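Local coordinates for E2A dna-binding protein (Human adenovirus 5, PDB 2WB0) that binds single-stranded DNA and, by forming multimers, unwinds the template without ATP during the elongation phase of adenoviral strand-displacement replication, at residues W8-E13 with Q80-V85; M19-V24 with S315-E320; G215-P220 with A271-Q276. One frame throughout, in Å; residues are numbered along the deposited sequence.

Contact 1 of 3, residues W8-E13 with Q80-V85; sequences WEKGME and QSFAEV
With chi1 of Lys-10 at 168° and of Phe-82 at 170°, each side chain leaves its helix with CG opposite the backbone N, and the extended lysine and the phenylalanine side chain cross at about a right angle. The motif on the far side is a Schellman helix end: helix 64-83 stops against helix 7-21, in the all-alpha part of the protein, with Glu-84 as the positive-phi C-prime residue. Lys-10 CE lies over one face of the Phe-82 ring, toward its rim, as a CH-pi contact, and NZ continues over that face, 4.5 Å from the centroid, in a cation-pi contact. NZ also donates to Phe-82 O at 3.2 Å, reaching it from above the carbonyl plane. A water bridges the same pair, so Phe-82 O is gripped twice; the carboxylate of Glu-84, not in contact, may add a mild electrostatic pull on the ammonium. Beneath the lysine the helices come close at Gly-11, whose CA is 4.7 Å from that of Ala-83. Val-85, also resting on Leu-34, turns CG1 to the first turn of helix 7-21, 3.9 Å from Trp-8 N. Where the backbones pass, Ala-83 CB sits 3.3 Å from Gly-11 N.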
loop_
_atom_site.group_PDB
_atom_site.type_symbol
_atom_site.label_atom_id
_atom_site.label_comp_id
_atom_site.label_asym_id
_atom_site.label_seq_id
_atom_site.Cartn_x
_atom_site.Cartn_y
_atom_site.Cartn_z
ATOM N N TRP A 8 7.201 -20.440 -19.438
ATOM C CA TRP A 8 8.115 -19.342 -19.732
ATOM C C TRP A 8 8.054 -18.827 -21.174
ATOM O O TRP A 8 7.925 -17.600 -21.409
ATOM C CB TRP A 8 9.561 -19.692 -19.315
ATOM C CG TRP A 8 10.520 -18.532 -19.406
ATOM C CD1 TRP A 8 10.835 -17.659 -18.378
ATOM C CD2 TRP A 8 11.297 -18.130 -20.529
ATOM N NE1 TRP A 8 11.765 -16.757 -18.806
ATOM C CE2 TRP A 8 12.070 -17.015 -20.116
ATOM C CE3 TRP A 8 11.431 -18.601 -21.855
ATOM C CZ2 TRP A 8 12.959 -16.375 -20.955
ATOM C CZ3 TRP A 8 12.323 -17.937 -22.711
ATOM C CH2 TRP A 8 13.051 -16.828 -22.275
ATOM N N GLU A 9 8.095 -19.720 -22.171
ATOM C CA GLU A 9 8.014 -19.217 -23.521
ATOM C C GLU A 9 6.623 -18.546 -23.806
ATOM O O GLU A 9 6.551 -17.590 -24.510
ATOM C CB GLU A 9 8.276 -20.347 -24.547
ATOM C CG GLU A 9 9.759 -20.693 -24.761
ATOM C CD GLU A 9 9.918 -21.879 -25.769
ATOM O OE1 GLU A 9 9.558 -23.023 -25.377
ATOM O OE2 GLU A 9 10.347 -21.623 -26.922
ATOM N N LYS A 10 5.561 -19.084 -23.233
ATOM C CA LYS A 10 4.210 -18.551 -23.479
ATOM C C LYS A 10 4.124 -17.123 -22.868
ATOM O O LYS A 10 3.727 -16.160 -23.549
ATOM C CB LYS A 10 3.193 -19.478 -22.870
ATOM C CG LYS A 10 1.794 -18.888 -22.813
ATOM C CD LYS A 10 0.785 -19.880 -22.378
ATOM C CE LYS A 10 -0.609 -19.359 -22.701
ATOM N NZ LYS A 10 -1.534 -20.070 -21.795
ATOM N N GLY A 11 4.585 -16.981 -21.618
ATOM C CA GLY A 11 4.766 -15.656 -20.970
ATOM C C GLY A 11 5.555 -14.695 -21.804
ATOM O O GLY A 11 5.156 -13.512 -22.002
ATOM N N MET A 12 6.710 -15.150 -22.290
ATOM C CA MET A 12 7.604 -14.267 -23.020
ATOM C C MET A 12 6.914 -13.720 -24.272
ATOM O O MET A 12 7.100 -12.580 -24.645
ATOM C CB MET A 12 8.911 -14.985 -23.388
ATOM C CG MET A 12 9.864 -15.137 -22.167
ATOM S SD MET A 12 10.628 -13.523 -21.849
ATOM C CE MET A 12 11.774 -13.277 -23.180
ATOM N N GLU A 13 6.164 -14.576 -24.951
ATOM C CA GLU A 13 5.484 -14.166 -26.171
ATOM C C GLU A 13 4.465 -13.033 -25.921
ATOM O O GLU A 13 4.469 -11.989 -26.633
ATOM C CB GLU A 13 4.773 -15.391 -26.760
ATOM C CG GLU A 13 4.137 -15.135 -28.137
ATOM C CD GLU A 13 3.284 -16.357 -28.603
ATOM O OE1 GLU A 13 2.659 -17.046 -27.747
ATOM O OE2 GLU A 13 3.257 -16.641 -29.817
ATOM N N GLN A 80 2.068 -13.553 -15.551
ATOM C CA GLN A 80 2.423 -14.805 -14.890
ATOM C C GLN A 80 1.226 -15.766 -14.813
ATOM O O GLN A 80 1.352 -16.962 -15.160
ATOM C CB GLN A 80 2.977 -14.504 -13.484
ATOM C CG GLN A 80 4.365 -13.902 -13.555
ATOM C CD GLN A 80 4.971 -13.680 -12.133
ATOM O OE1 GLN A 80 4.356 -14.023 -11.127
ATOM N NE2 GLN A 80 6.169 -13.101 -12.083
ATOM N N SER A 81 0.072 -15.268 -14.345
ATOM C CA SER A 81 -1.147 -16.057 -14.343
ATOM C C SER A 81 -1.514 -16.578 -15.753
ATOM O O SER A 81 -1.775 -17.755 -15.884
ATOM C CB SER A 81 -2.327 -15.327 -13.662
ATOM O OG SER A 81 -1.976 -14.880 -12.315
ATOM N N PHE A 82 -1.485 -15.720 -16.779
ATOM C CA PHE A 82 -1.821 -16.112 -18.156
ATOM C C PHE A 82 -0.954 -17.315 -18.577
ATOM O O PHE A 82 -1.466 -18.379 -19.045
ATOM C CB PHE A 82 -1.579 -14.957 -19.106
ATOM C CG PHE A 82 -1.661 -15.314 -20.578
ATOM C CD1 PHE A 82 -2.905 -15.566 -21.187
ATOM C CD2 PHE A 82 -0.542 -15.243 -21.378
ATOM C CE1 PHE A 82 -2.990 -15.848 -22.547
ATOM C CE2 PHE A 82 -0.613 -15.524 -22.775
ATOM C CZ PHE A 82 -1.840 -15.819 -23.352
ATOM N N ALA A 83 0.355 -17.100 -18.432
ATOM C CA ALA A 83 1.400 -18.077 -18.837
ATOM C C ALA A 83 1.527 -19.310 -17.929
ATOM O O ALA A 83 2.173 -20.296 -18.303
ATOM C CB ALA A 83 2.704 -17.372 -18.893
ATOM N N GLU A 84 0.952 -19.231 -16.745
ATOM C CA GLU A 84 1.157 -20.195 -15.682
ATOM C C GLU A 84 2.623 -20.315 -15.247
ATOM O O GLU A 84 3.140 -21.442 -15.005
ATOM C CB GLU A 84 0.586 -21.551 -16.088
ATOM C CG GLU A 84 -0.875 -21.452 -16.577
ATOM C CD GLU A 84 -1.495 -22.830 -16.644
ATOM O OE1 GLU A 84 -1.526 -23.401 -17.748
ATOM O OE2 GLU A 84 -1.866 -23.358 -15.583
ATOM N N VAL A 85 3.298 -19.170 -15.165
ATOM C CA VAL A 85 4.594 -19.137 -14.548
ATOM C C VAL A 85 4.489 -18.572 -13.149
ATOM O O VAL A 85 3.779 -17.616 -12.963
ATOM C CB VAL A 85 5.725 -18.496 -15.410
ATOM C CG1 VAL A 85 5.352 -18.242 -16.837
ATOM C CG2 VAL A 85 6.519 -17.317 -14.690
HETATM O O HOH W 1 -3.921 -18.714 -20.078
#

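Contact 2 of 3, residues M19-V24 with S315-E320; sequences MDKYHV and SENFTE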
loop_
_atom_site.group_PDB
_atom_site.type_symbol
_atom_site.label_atom_id
_atom_site.label_comp_id
_atom_site.label_asym_id
_atom_site.label_seq_id
_atom_site.Cartn_x
_atom_site.Cartn_y
_atom_site.Cartn_z
ATOM N N MET A 19 4.926 -5.319 -25.363
ATOM C CA MET A 19 6.009 -4.363 -25.402
ATOM C C MET A 19 6.184 -3.853 -26.826
ATOM O O MET A 19 6.636 -2.707 -27.038
ATOM C CB MET A 19 7.332 -5.026 -24.951
ATOM C CG MET A 19 7.341 -5.482 -23.464
ATOM S SD MET A 19 8.966 -5.969 -22.858
ATOM C CE MET A 19 9.188 -7.591 -23.582
ATOM N N ASP A 20 5.871 -4.712 -27.807
ATOM C CA ASP A 20 5.995 -4.256 -29.206
ATOM C C ASP A 20 4.878 -3.213 -29.453
ATOM O O ASP A 20 5.164 -2.097 -29.853
ATOM C CB ASP A 20 5.832 -5.445 -30.159
ATOM C CG ASP A 20 7.066 -6.355 -30.193
ATOM O OD1 ASP A 20 8.208 -5.870 -29.927
ATOM O OD2 ASP A 20 6.854 -7.548 -30.494
ATOM N N LYS A 21 3.631 -3.595 -29.166
ATOM C CA LYS A 21 2.447 -2.756 -29.409
ATOM C C LYS A 21 2.568 -1.389 -28.739
ATOM O O LYS A 21 2.182 -0.355 -29.304
ATOM C CB LYS A 21 1.197 -3.477 -28.929
ATOM C CG LYS A 21 -0.098 -2.622 -29.009
ATOM C CD LYS A 21 -1.313 -3.484 -28.749
ATOM C CE LYS A 21 -2.623 -2.667 -28.774
ATOM N NZ LYS A 21 -3.634 -3.583 -28.295
ATOM N N TYR A 22 3.134 -1.362 -27.538
ATOM C CA TYR A 22 3.282 -0.109 -26.804
ATOM C C TYR A 22 4.644 0.561 -26.925
ATOM O O TYR A 22 4.960 1.489 -26.167
ATOM C CB TYR A 22 2.761 -0.251 -25.370
ATOM C CG TYR A 22 1.279 -0.601 -25.371
ATOM C CD1 TYR A 22 0.297 0.406 -25.520
ATOM C CD2 TYR A 22 0.864 -1.915 -25.249
ATOM C CE1 TYR A 22 -1.055 0.070 -25.540
ATOM C CE2 TYR A 22 -0.447 -2.264 -25.253
ATOM C CZ TYR A 22 -1.409 -1.275 -25.402
ATOM O OH TYR A 22 -2.707 -1.689 -25.381
ATOM N N HIS A 23 5.436 0.112 -27.915
ATOM C CA HIS A 23 6.691 0.776 -28.293
ATOM C C HIS A 23 7.613 0.967 -27.110
ATOM O O HIS A 23 8.145 2.063 -26.897
ATOM C CB HIS A 23 6.389 2.123 -28.990
ATOM C CG HIS A 23 5.319 2.001 -30.027
ATOM N ND1 HIS A 23 5.528 1.350 -31.233
ATOM C CD2 HIS A 23 4.009 2.369 -30.013
ATOM C CE1 HIS A 23 4.402 1.354 -31.929
ATOM N NE2 HIS A 23 3.463 1.956 -31.209
ATOM N N VAL A 24 7.781 -0.086 -26.298
ATOM C CA VAL A 24 8.708 0.079 -25.184
ATOM C C VAL A 24 10.150 0.106 -25.691
ATOM O O VAL A 24 10.481 -0.579 -26.674
ATOM C CB VAL A 24 8.399 -0.804 -23.897
ATOM C CG1 VAL A 24 7.107 -1.569 -23.999
ATOM C CG2 VAL A 24 9.601 -1.642 -23.394
ATOM N N SER A 315 -7.696 -6.233 -21.002
ATOM C CA SER A 315 -8.908 -6.510 -21.805
ATOM C C SER A 315 -8.772 -5.973 -23.219
ATOM O O SER A 315 -9.441 -6.472 -24.141
ATOM C CB SER A 315 -10.170 -5.896 -21.160
ATOM O OG SER A 315 -10.228 -4.477 -21.417
ATOM N N GLU A 316 -7.933 -4.951 -23.409
ATOM C CA GLU A 316 -7.690 -4.422 -24.726
ATOM C C GLU A 316 -6.656 -5.274 -25.463
ATOM O O GLU A 316 -6.386 -5.023 -26.630
ATOM C CB GLU A 316 -7.232 -2.949 -24.698
ATOM C CG GLU A 316 -8.299 -1.999 -24.093
ATOM C CD GLU A 316 -7.835 -0.574 -23.882
ATOM O OE1 GLU A 316 -6.724 -0.189 -24.306
ATOM O OE2 GLU A 316 -8.630 0.190 -23.287
ATOM N N ASN A 317 -6.118 -6.294 -24.800
ATOM C CA ASN A 317 -5.055 -7.098 -25.440
ATOM C C ASN A 317 -5.264 -8.580 -25.455
ATOM O O ASN A 317 -4.641 -9.268 -26.257
ATOM C CB ASN A 317 -3.716 -6.774 -24.810
ATOM C CG ASN A 317 -3.282 -5.405 -25.122
ATOM O OD1 ASN A 317 -3.509 -4.460 -24.363
ATOM N ND2 ASN A 317 -2.665 -5.256 -26.234
ATOM N N PHE A 318 -6.128 -9.055 -24.568
ATOM C CA PHE A 318 -6.422 -10.456 -24.381
ATOM C C PHE A 318 -7.898 -10.559 -24.255
ATOM O O PHE A 318 -8.563 -9.585 -23.868
ATOM C CB PHE A 318 -5.704 -11.043 -23.142
ATOM C CG PHE A 318 -4.223 -10.939 -23.234
ATOM C CD1 PHE A 318 -3.565 -9.775 -22.811
ATOM C CD2 PHE A 318 -3.468 -11.956 -23.825
ATOM C CE1 PHE A 318 -2.172 -9.607 -22.956
ATOM C CE2 PHE A 318 -2.085 -11.798 -23.969
ATOM C CZ PHE A 318 -1.429 -10.623 -23.510
ATOM N N THR A 319 -8.460 -11.724 -24.578
ATOM C CA THR A 319 -9.923 -11.791 -24.520
ATOM C C THR A 319 -10.499 -12.351 -23.202
ATOM O O THR A 319 -11.672 -12.130 -22.931
ATOM C CB THR A 319 -10.537 -12.451 -25.805
ATOM O OG1 THR A 319 -10.387 -13.859 -25.705
ATOM C CG2 THR A 319 -9.806 -11.927 -27.109
ATOM N N GLU A 320 -9.700 -13.054 -22.387
ATOM C CA GLU A 320 -10.078 -13.360 -20.989
ATOM C C GLU A 320 -9.031 -12.780 -20.035
ATOM O O GLU A 320 -7.863 -12.604 -20.419
ATOM C CB GLU A 320 -10.142 -14.849 -20.675
ATOM C CG GLU A 320 -11.507 -15.413 -20.753
ATOM C CD GLU A 320 -11.634 -16.178 -22.021
ATOM O OE1 GLU A 320 -12.417 -15.762 -22.905
ATOM O OE2 GLU A 320 -10.895 -17.182 -22.152
HETATM O O HOH W 2 -4.621 -0.082 -25.982
#
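One amide, that of Asn-317, is met by two neighbouring side chains at once, the lysine and the tyrosine at the end of helix 7-21, although the backbones stay far apart: the closest CA atoms, those of Lys-21 and Asn-317, are 9.5 Å from each other. Long side chains span the gap. Lys-21 starts with CG opposite the backbone N (chi1 174°) and runs straight out, laying CG over a face of the Tyr-22 ring on the way, so that lysine and ring travel side by side toward the loop. Asn-317 comes to both from the opposite direction. Its amide stands at the edge of the phenol ring, the two planes 66° apart, with the Tyr-22 hydroxyl and the ammonium of Lys-21 both close to its polar end. The backbone carbonyl of Glu-316 is a looser neighbour of the lysine, its O 3.5 Å from Lys-21 NZ. A water lying in the plane of the Tyr-22 ring provides the clear polar link: it is 2.6 Å from Tyr-22 OH and donates to Glu-316 OE1 at 2.7 Å. That carboxylate oxygen also takes a hydrogen bond from Trp-49 NE1, which would help hold it in place for the water. Helix 7-21 ends here in a Schellman motif, with His-23 as its positive-phi C-prime residue and Val-24 N bonded back to Met-19 O. Tyr-22 packs on Val-45 and Glu-52 of helix 40-53, while Asn-317 leans on Leu-18, so the loop after helix 300-315 is joined to helices 7-21 and 40-53.

Contact 3 of 3, residues G215-P220 with A271-Q276; sequences GHLLMP and ALIVFQ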
loop_
_atom_site.group_PDB
_atom_site.type_symbol
_atom_site.label_atom_id
_atom_site.label_comp_id
_atom_site.label_asym_id
_atom_site.label_seq_id
_atom_site.Cartn_x
_atom_site.Cartn_y
_atom_site.Cartn_z
ATOM N N GLY A 215 -15.075 -5.365 2.624
ATOM C CA GLY A 215 -14.366 -5.196 3.897
ATOM C C GLY A 215 -12.848 -5.407 3.801
ATOM O O GLY A 215 -12.177 -5.338 4.793
ATOM N N HIS A 216 -12.320 -5.762 2.646
ATOM C CA HIS A 216 -10.859 -5.951 2.485
ATOM C C HIS A 216 -10.150 -4.687 2.016
ATOM O O HIS A 216 -10.639 -3.996 1.130
ATOM C CB HIS A 216 -10.610 -7.066 1.471
ATOM C CG HIS A 216 -10.863 -8.444 2.023
ATOM N ND1 HIS A 216 -12.116 -9.022 2.042
ATOM C CD2 HIS A 216 -10.016 -9.354 2.559
ATOM C CE1 HIS A 216 -12.040 -10.214 2.617
ATOM N NE2 HIS A 216 -10.777 -10.431 2.953
ATOM N N LEU A 217 -8.940 -4.423 2.536
ATOM C CA LEU A 217 -8.176 -3.315 1.992
ATOM C C LEU A 217 -7.039 -3.930 1.146
ATOM O O LEU A 217 -6.234 -4.721 1.649
ATOM C CB LEU A 217 -7.578 -2.450 3.141
ATOM C CG LEU A 217 -6.507 -1.404 2.749
ATOM C CD1 LEU A 217 -7.078 -0.309 1.738
ATOM C CD2 LEU A 217 -5.835 -0.724 4.020
ATOM N N LEU A 218 -6.943 -3.506 -0.105
ATOM C CA LEU A 218 -5.809 -3.869 -0.906
ATOM C C LEU A 218 -4.693 -2.947 -0.476
ATOM O O LEU A 218 -4.816 -1.711 -0.594
ATOM C CB LEU A 218 -6.125 -3.514 -2.342
ATOM C CG LEU A 218 -5.308 -3.946 -3.538
ATOM C CD1 LEU A 218 -5.240 -3.025 -4.699
ATOM C CD2 LEU A 218 -4.205 -5.027 -3.472
ATOM N N MET A 219 -3.617 -3.543 -0.009
ATOM C CA MET A 219 -2.469 -2.789 0.553
ATOM C C MET A 219 -1.170 -3.360 0.074
ATOM O O MET A 219 -1.044 -4.584 -0.131
ATOM C CB MET A 219 -2.537 -2.811 2.090
ATOM C CG MET A 219 -2.371 -4.251 2.756
ATOM S SD MET A 219 -2.542 -4.151 4.557
ATOM C CE MET A 219 -1.329 -5.366 4.961
ATOM N N PRO A 220 -0.133 -2.517 -0.035
ATOM C CA PRO A 220 1.164 -3.082 -0.374
ATOM C C PRO A 220 1.878 -3.674 0.845
ATOM O O PRO A 220 1.779 -3.101 1.947
ATOM C CB PRO A 220 1.947 -1.866 -0.918
ATOM C CG PRO A 220 1.357 -0.692 -0.069
ATOM C CD PRO A 220 -0.117 -1.046 0.146
ATOM N N ALA A 271 -10.957 11.787 3.968
ATOM C CA ALA A 271 -9.560 11.452 4.353
ATOM C C ALA A 271 -9.208 10.189 3.574
ATOM O O ALA A 271 -10.087 9.345 3.331
ATOM C CB ALA A 271 -9.394 11.179 5.893
ATOM N N LEU A 272 -7.965 10.112 3.095
ATOM C CA LEU A 272 -7.490 8.945 2.368
ATOM C C LEU A 272 -6.451 8.181 3.193
ATOM O O LEU A 272 -5.630 8.777 3.871
ATOM C CB LEU A 272 -6.783 9.394 1.082
ATOM C CG LEU A 272 -7.649 9.526 -0.174
ATOM C CD1 LEU A 272 -9.182 9.538 -0.062
ATOM C CD2 LEU A 272 -7.031 10.101 -1.411
ATOM N N ILE A 273 -6.466 6.856 3.057
ATOM C CA ILE A 273 -5.358 6.034 3.573
ATOM C C ILE A 273 -4.232 6.241 2.541
ATOM O O ILE A 273 -4.441 6.090 1.333
ATOM C CB ILE A 273 -5.754 4.519 3.540
ATOM C CG1 ILE A 273 -6.841 4.243 4.585
ATOM C CG2 ILE A 273 -4.436 3.589 3.617
ATOM C CD1 ILE A 273 -7.439 2.792 4.573
ATOM N N VAL A 274 -3.031 6.533 3.017
ATOM C CA VAL A 274 -1.928 6.679 2.139
ATOM C C VAL A 274 -0.775 5.745 2.572
ATOM O O VAL A 274 -0.387 5.759 3.741
ATOM C CB VAL A 274 -1.404 8.137 2.167
ATOM C CG1 VAL A 274 -0.177 8.270 1.293
ATOM C CG2 VAL A 274 -2.501 9.147 1.727
ATOM N N PHE A 275 -0.218 4.971 1.626
ATOM C CA PHE A 275 0.842 4.048 1.856
ATOM C C PHE A 275 2.168 4.704 1.445
ATOM O O PHE A 275 2.251 5.214 0.323
ATOM C CB PHE A 275 0.649 2.757 1.007
ATOM C CG PHE A 275 -0.659 2.035 1.300
ATOM C CD1 PHE A 275 -0.889 1.432 2.559
ATOM C CD2 PHE A 275 -1.638 1.980 0.321
ATOM C CE1 PHE A 275 -2.107 0.793 2.820
ATOM C CE2 PHE A 275 -2.870 1.344 0.577
ATOM C CZ PHE A 275 -3.075 0.732 1.824
ATOM N N GLN A 276 3.188 4.614 2.318
ATOM C CA GLN A 276 4.510 5.162 2.025
ATOM C C GLN A 276 5.521 4.097 2.281
ATOM O O GLN A 276 5.157 2.919 2.514
ATOM C CB GLN A 276 4.819 6.454 2.868
ATOM C CG GLN A 276 3.916 7.591 2.412
ATOM C CD GLN A 276 3.846 8.766 3.352
ATOM O OE1 GLN A 276 4.553 9.789 3.154
ATOM N NE2 GLN A 276 3.040 8.654 4.379
#
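Pro-220 CD sits over the centre of the Phe-275 ring, 3.3 Å from the centroid and only 12° off the ring normal, in a close CH-pi contact. Phe-275 has CG opposite its carbonyl carbon (chi1 -59°), which sends the ring across to strand 216-220. The opposite face is covered from within its own strand by Ile-273 CG2, near the rim, so the ring is sandwiched between proline and isoleucine. The two branches of Ile-273 divide the work: while CG2 covers the phenylalanine, the extended CG1 arm takes CD1 to Leu-217 CD2 at 3.9 Å, tip to tip. That same leucine methyl lies in the plane of the ring, at its edge, 3.8 Å from Phe-275 CZ. Met-219 offers CB to the ring, 3.6 Å from CZ. With chi1 at 65°, its CG is tucked between the backbone N and the carbonyl carbon, and the thioether is carried away from Phe-275, on the side where Trp-98 and Phe-329 pack.

The strands run roughly parallel, but their axes come no closer than 8.3 Å. Each belongs to its own sheet: 216-220 pairs with 95-99, and 271-276 lies between 242-246 and 297-299. Pro-220 leads on to Cys-223 and Phe-275 to Cys-277, two ligands of one zinc ion. The side chains that meet are apolar, so these two strands are held to each other here mainly by dispersion and fit of shape, no hydrogen bond crossing between them.

How the contacts relate
Contact 3 is the core one, wholly buried, its centre about 6 Å from the centre of the chain; the centres of contacts 1 and 2 are about 26 Å from it, and both are only partly buried. The chemistry follows the place: apolar strand-to-strand packing inside; outside, a lysine over a phenyl ring in contact 1, and a lysine, a phenol and an amide in contact 2, each with a bridging water. Contacts 1 and 2 share helix 7-21, but the Schellman end belongs to helix 64-83 in contact 1 and to helix 7-21 itself in contact 2. They touch where Phe-82 CZ meets Phe-318 CE2 at 4.1 Å. Contact 3 is nested within the loop contact 2 closes.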